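Local coordinates for protein endoglucanase E (Clostridium thermocellum, PDB 2WAO) that probably deacetylates plant cell-wall polysaccharides through this family 2 carbohydrate esterase region, which also binds cello-oligosaccharides, while the full enzyme is an endo-1,4-beta-glucanase, at residues L99-F104 with Y198-S203; N224-S229 with R273-E278. All blocks are in the same frame, centred on the assembly; numbering follows the deposited sequence.

Contact 1: residues L99-F104 with Y198-S203; sequences LGEVQF and YTLPYS
The carboxylate of E101 has L200 over one face, with CB and CD1 both above the plane on that side, and S203 OG reaching in at the syn side of OE2, 30° out of the plane. This is a junction between two folds: E101 immediately precedes strand 102-108 in the five-stranded antiparallel sheet of the N-terminal beta-sandwich domain, whereas 198-203 belongs to a loop of the SGNH-hydrolase part. That loop presents a type I beta-turn, closed by S203 N bonding to L200 O (3.2 Å), and the turn brings L200 and S203 to the same side of the carboxylate plane. E101 reaches them because CG stands anti to its carbonyl carbon (chi1 -59°) and the chain beyond is extended. L200 CB approaches OE2 to 3.7 Å, a nonpolar contact that borders the charged group. Y202 turns its CB toward OE2 as well, but its ring serves other partners, edge-to-face with W175 and through OH to S98 O. All the polar contacts made here fall on one oxygen: OE2 accepts from S203 OG at 3.1 Å and from a water at 2.8 Å, and that same water accepts from Y202 N at 2.9 Å.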
loop_
_atom_site.group_PDB
_atom_site.type_symbol
_atom_site.label_atom_id
_atom_site.label_comp_id
_atom_site.label_asym_id
_atom_site.label_seq_id
_atom_site.Cartn_x
_atom_site.Cartn_y
_atom_site.Cartn_z
ATOM N N LEU A 99 3.358 -11.374 5.002
ATOM C CA LEU A 99 3.916 -11.646 6.336
ATOM C C LEU A 99 2.843 -12.013 7.394
ATOM O O LEU A 99 3.165 -12.244 8.566
ATOM C CB LEU A 99 4.766 -10.482 6.832
ATOM C CG LEU A 99 6.055 -10.320 6.055
ATOM C CD1 LEU A 99 6.639 -8.926 6.228
ATOM C CD2 LEU A 99 7.100 -11.432 6.438
ATOM N N GLY A 100 1.580 -12.044 6.990
ATOM C CA GLY A 100 0.573 -12.682 7.823
ATOM C C GLY A 100 -0.580 -11.768 8.133
ATOM O O GLY A 100 -0.438 -10.553 8.133
ATOM N N GLU A 101 -1.728 -12.363 8.431
ATOM C CA GLU A 101 -2.912 -11.596 8.854
ATOM C C GLU A 101 -2.743 -11.119 10.269
ATOM O O GLU A 101 -2.046 -11.750 11.075
ATOM C CB GLU A 101 -4.187 -12.459 8.774
ATOM C CG GLU A 101 -4.415 -12.963 7.371
ATOM C CD GLU A 101 -5.425 -14.106 7.299
ATOM O OE1 GLU A 101 -6.095 -14.371 8.342
ATOM O OE2 GLU A 101 -5.527 -14.736 6.205
ATOM N N VAL A 102 -3.395 -10.009 10.577
ATOM C CA VAL A 102 -3.306 -9.401 11.889
ATOM C C VAL A 102 -4.742 -9.181 12.374
ATOM O O VAL A 102 -5.603 -8.750 11.598
ATOM C CB VAL A 102 -2.606 -8.043 11.740
ATOM C CG1 VAL A 102 -2.815 -7.085 12.987
ATOM C CG2 VAL A 102 -1.128 -8.293 11.447
ATOM N N GLN A 103 -4.963 -9.450 13.646
ATOM C CA GLN A 103 -6.280 -9.228 14.249
ATOM C C GLN A 103 -6.085 -8.254 15.405
ATOM O O GLN A 103 -5.162 -8.425 16.230
ATOM C CB GLN A 103 -6.849 -10.572 14.708
ATOM C CG GLN A 103 -8.266 -10.485 15.306
ATOM C CD GLN A 103 -8.893 -11.840 15.586
ATOM O OE1 GLN A 103 -8.188 -12.825 15.907
ATOM N NE2 GLN A 103 -10.226 -11.918 15.433
ATOM N N PHE A 104 -6.938 -7.226 15.448
ATOM C CA PHE A 104 -6.914 -6.255 16.520
ATOM C C PHE A 104 -7.909 -6.714 17.544
ATOM O O PHE A 104 -9.106 -6.863 17.248
ATOM C CB PHE A 104 -7.174 -4.813 16.016
ATOM C CG PHE A 104 -6.105 -4.346 15.090
ATOM C CD1 PHE A 104 -4.883 -3.937 15.588
ATOM C CD2 PHE A 104 -6.292 -4.416 13.715
ATOM C CE1 PHE A 104 -3.853 -3.556 14.723
ATOM C CE2 PHE A 104 -5.276 -4.048 12.829
ATOM C CZ PHE A 104 -4.052 -3.610 13.341
ATOM N N TYR A 198 -9.347 -10.047 -2.873
ATOM C CA TYR A 198 -9.376 -10.513 -1.470
ATOM C C TYR A 198 -9.132 -9.474 -0.364
ATOM O O TYR A 198 -8.325 -8.545 -0.504
ATOM C CB TYR A 198 -8.483 -11.763 -1.273
ATOM C CG TYR A 198 -9.023 -12.921 -2.071
ATOM C CD1 TYR A 198 -10.114 -13.668 -1.603
ATOM C CD2 TYR A 198 -8.495 -13.229 -3.329
ATOM C CE1 TYR A 198 -10.654 -14.699 -2.361
ATOM C CE2 TYR A 198 -9.002 -14.261 -4.088
ATOM C CZ TYR A 198 -10.099 -14.996 -3.595
ATOM O OH TYR A 198 -10.652 -16.023 -4.322
ATOM N N THR A 199 -9.888 -9.633 0.710
ATOM C CA THR A 199 -9.607 -8.942 1.978
ATOM C C THR A 199 -8.407 -9.615 2.622
ATOM O O THR A 199 -7.449 -8.947 3.008
ATOM C CB THR A 199 -10.805 -9.032 2.946
ATOM O OG1 THR A 199 -11.945 -8.467 2.296
ATOM C CG2 THR A 199 -10.514 -8.259 4.221
ATOM N N LEU A 200 -8.492 -10.941 2.757
ATOM C CA LEU A 200 -7.419 -11.723 3.357
ATOM C C LEU A 200 -7.008 -12.744 2.307
ATOM O O LEU A 200 -7.663 -13.770 2.135
ATOM C CB LEU A 200 -7.873 -12.390 4.660
ATOM C CG LEU A 200 -8.614 -11.517 5.692
ATOM C CD1 LEU A 200 -9.185 -12.415 6.795
ATOM C CD2 LEU A 200 -7.698 -10.427 6.245
ATOM N N PRO A 201 -5.958 -12.406 1.535
ATOM C CA PRO A 201 -5.607 -13.202 0.366
ATOM C C PRO A 201 -5.184 -14.633 0.686
ATOM O O PRO A 201 -5.330 -15.514 -0.163
ATOM C CB PRO A 201 -4.467 -12.390 -0.301
ATOM C CG PRO A 201 -4.006 -11.395 0.689
ATOM C CD PRO A 201 -5.119 -11.187 1.682
ATOM N N TYR A 202 -4.674 -14.895 1.889
ATOM C CA TYR A 202 -4.224 -16.267 2.212
ATOM C C TYR A 202 -5.384 -17.186 2.539
ATOM O O TYR A 202 -5.287 -18.401 2.377
ATOM C CB TYR A 202 -3.305 -16.283 3.441
ATOM C CG TYR A 202 -1.852 -16.027 3.156
ATOM C CD1 TYR A 202 -1.247 -16.538 2.018
ATOM C CD2 TYR A 202 -1.070 -15.302 4.053
ATOM C CE1 TYR A 202 0.109 -16.308 1.742
ATOM C CE2 TYR A 202 0.295 -15.073 3.794
ATOM C CZ TYR A 202 0.863 -15.598 2.631
ATOM O OH TYR A 202 2.186 -15.364 2.353
ATOM N N SER A 203 -6.471 -16.602 3.033
ATOM C CA SER A 203 -7.565 -17.402 3.548
ATOM C C SER A 203 -8.862 -17.322 2.760
ATOM O O SER A 203 -9.891 -17.899 3.155
ATOM C CB SER A 203 -7.771 -17.138 5.041
ATOM O OG SER A 203 -8.215 -15.830 5.258
HETATM O O HOH W 1 -4.508 -13.132 4.190
#

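Contact 2: residues N224-S229 with R273-E278; sequences NDFSTS and RSYVTE
F226 and Y275 share the same first torsion, chi1 -61°, which sets CG anti to the carbonyl carbon in each and sends the two rings out toward one another. In Y275 the second torsion is -7°, so CD1 nearly eclipses CA, which leaves CD2 on the far side of the ring, where F226 is met. The touch is made by a few ring carbons: F226 CZ comes to 3.4 Å from Y275 CD2 and to 3.5 Å from Y275 CE2, while F226 CE1 lies 3.6 Å from Y275 CE2. With centroids 5.5 Å apart and planes inclined at 64°, the pair is oblique, matching neither a parallel stack nor a T-shaped one.

Only these side chains span the gap, for the closest pair of CA atoms, F226 CA and R273 CA, is 10.6 Å apart. The contact thus joins the weakly bonded helix 223-226 to the long helix 266-285 of the SGNH-hydrolase fold. F236 of helix 233-250 joins the pair, edge-to-face with F226 and touching Y275, and E278 pairs with K233 of that same helix.

N224 and D225 fall in the sequence GTND, which matches the G-x-N-D block of this family, whose asparagine in relatives lines the oxyanion hole. N224 touches a bound glucose, and D225 accepts backbone N-H bonds from L180 and T181 through its two carboxylate oxygens.

No hydrogen bond crosses between 224-229 and 273-278, and the buried area is just 80 Å². Cohesion here is therefore dispersive: the pair adds van der Waals contact between ring carbons, and its placement also depends on F236 and on neighbours in helix 266-285, while directional bonds nearby, such as those of D225, R273 and E278, run to residues outside the two segments.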
loop_
_atom_site.group_PDB
_atom_site.type_symbol
_atom_site.label_atom_id
_atom_site.label_comp_id
_atom_site.label_asym_id
_atom_site.label_seq_id
_atom_site.Cartn_x
_atom_site.Cartn_y
_atom_site.Cartn_z
ATOM N N ASN A 224 8.128 -7.029 -12.249
ATOM C CA ASN A 224 8.442 -8.456 -12.164
ATOM C C ASN A 224 8.240 -9.131 -13.513
ATOM O O ASN A 224 8.764 -10.207 -13.746
ATOM C CB ASN A 224 7.654 -9.104 -10.997
ATOM C CG ASN A 224 8.097 -8.556 -9.700
ATOM O OD1 ASN A 224 7.330 -7.842 -8.995
ATOM N ND2 ASN A 224 9.373 -8.714 -9.430
ATOM N N ASP A 225 7.465 -8.500 -14.391
ATOM C CA ASP A 225 7.282 -9.002 -15.770
ATOM C C ASP A 225 8.497 -8.750 -16.690
ATOM O O ASP A 225 8.573 -9.342 -17.758
ATOM C CB ASP A 225 6.024 -8.406 -16.388
ATOM C CG ASP A 225 4.752 -8.839 -15.615
ATOM O OD1 ASP A 225 4.278 -9.968 -15.864
ATOM O OD2 ASP A 225 4.245 -8.075 -14.748
ATOM N N PHE A 226 9.401 -7.849 -16.288
ATOM C CA PHE A 226 10.570 -7.490 -17.129
ATOM C C PHE A 226 11.900 -7.485 -16.411
ATOM O O PHE A 226 12.910 -7.105 -17.019
ATOM C CB PHE A 226 10.338 -6.114 -17.854
ATOM C CG PHE A 226 9.182 -6.140 -18.755
ATOM C CD1 PHE A 226 9.325 -6.623 -20.084
ATOM C CD2 PHE A 226 7.900 -5.772 -18.280
ATOM C CE1 PHE A 226 8.256 -6.739 -20.931
ATOM C CE2 PHE A 226 6.790 -5.894 -19.139
ATOM C CZ PHE A 226 6.968 -6.367 -20.465
ATOM N N SER A 227 11.965 -7.901 -15.138
ATOM C CA SER A 227 13.241 -7.829 -14.442
ATOM C C SER A 227 14.128 -9.057 -14.681
ATOM O O SER A 227 15.289 -8.996 -14.423
ATOM C CB SER A 227 13.101 -7.524 -12.943
ATOM O OG SER A 227 12.379 -8.581 -12.288
ATOM N N THR A 228 13.568 -10.177 -15.141
ATOM C CA THR A 228 14.403 -11.343 -15.405
ATOM C C THR A 228 14.210 -11.749 -16.865
ATOM O O THR A 228 15.038 -11.370 -17.710
ATOM C CB THR A 228 14.165 -12.499 -14.379
ATOM O OG1 THR A 228 12.772 -12.829 -14.358
ATOM C CG2 THR A 228 14.650 -12.087 -12.953
ATOM N N SER A 229 13.089 -12.382 -17.171
ATOM C CA SER A 229 12.768 -12.861 -18.514
ATOM C C SER A 229 11.595 -12.010 -18.992
ATOM O O SER A 229 10.566 -11.979 -18.295
ATOM C CB SER A 229 12.334 -14.308 -18.391
ATOM O OG SER A 229 12.135 -14.863 -19.666
ATOM N N ARG A 273 7.770 0.442 -20.711
ATOM C CA ARG A 273 7.251 1.740 -21.092
ATOM C C ARG A 273 6.442 1.652 -22.388
ATOM O O ARG A 273 5.345 2.183 -22.456
ATOM C CB ARG A 273 8.380 2.761 -21.217
ATOM C CG ARG A 273 7.904 4.217 -21.453
ATOM C CD ARG A 273 9.103 5.198 -21.317
ATOM N NE ARG A 273 10.288 4.702 -21.984
ATOM C CZ ARG A 273 11.515 4.618 -21.473
ATOM N NH1 ARG A 273 11.816 5.048 -20.251
ATOM N NH2 ARG A 273 12.459 4.116 -22.234
ATOM N N SER A 274 6.999 1.000 -23.408
ATOM C CA SER A 274 6.283 0.860 -24.673
ATOM C C SER A 274 4.910 0.172 -24.449
ATOM O O SER A 274 3.898 0.632 -24.955
ATOM C CB SER A 274 7.139 0.033 -25.660
ATOM O OG SER A 274 6.469 -0.079 -26.903
ATOM N N TYR A 275 4.905 -0.927 -23.703
ATOM C CA TYR A 275 3.669 -1.730 -23.539
ATOM C C TYR A 275 2.589 -1.003 -22.717
ATOM O O TYR A 275 1.423 -0.944 -23.153
ATOM C CB TYR A 275 3.956 -3.107 -22.928
ATOM C CG TYR A 275 4.869 -4.007 -23.720
ATOM C CD1 TYR A 275 5.314 -3.671 -25.011
ATOM C CD2 TYR A 275 5.319 -5.196 -23.151
ATOM C CE1 TYR A 275 6.197 -4.524 -25.703
ATOM C CE2 TYR A 275 6.202 -6.032 -23.827
ATOM C CZ TYR A 275 6.597 -5.697 -25.114
ATOM O OH TYR A 275 7.482 -6.560 -25.754
ATOM N N VAL A 276 2.977 -0.421 -21.569
ATOM C CA VAL A 276 2.033 0.311 -20.692
ATOM C C VAL A 276 1.516 1.572 -21.415
ATOM O O VAL A 276 0.331 1.901 -21.299
ATOM C CB VAL A 276 2.644 0.607 -19.310
ATOM C CG1 VAL A 276 1.688 1.455 -18.389
ATOM C CG2 VAL A 276 3.049 -0.759 -18.597
ATOM N N THR A 277 2.369 2.293 -22.169
ATOM C CA THR A 277 1.822 3.485 -22.818
ATOM C C THR A 277 0.875 3.035 -23.936
ATOM O O THR A 277 -0.089 3.740 -24.237
ATOM C CB THR A 277 2.917 4.443 -23.389
ATOM O OG1 THR A 277 3.739 3.694 -24.290
ATOM C CG2 THR A 277 3.782 5.066 -22.267
ATOM N N GLU A 278 1.138 1.873 -24.547
ATOM C CA GLU A 278 0.213 1.333 -25.568
ATOM C C GLU A 278 -1.150 1.037 -24.920
ATOM O O GLU A 278 -2.206 1.375 -25.468
ATOM C CB GLU A 278 0.796 0.093 -26.248
ATOM C CG GLU A 278 -0.105 -0.492 -27.331
ATOM C CD GLU A 278 0.618 -1.547 -28.184
ATOM O OE1 GLU A 278 1.740 -1.256 -28.713
ATOM O OE2 GLU A 278 0.056 -2.681 -28.283
#

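Overall arrangement
Contact 1 closes before contact 2 opens, so the two follow in series along the chain. Their centres are 29 Å apart and their nearest atoms about 15 Å, with no touch between them. Contact 1 joins the strand 102-108 region of the five-stranded antiparallel sheet to the loop between helix 192-195 and strand 205-206, bridging two family regions. Contact 2 stays within the hydrolase: helices 223-226 and 266-285 come after the parallel strands 216-220 and 255-260, which are neighbours in that sheet. The side chains of Y202 and F226 lie about 7 and 9 Å from bound glucose units, near the glycan site but not touching it; N224, in the 224-229 segment, touches a glucose.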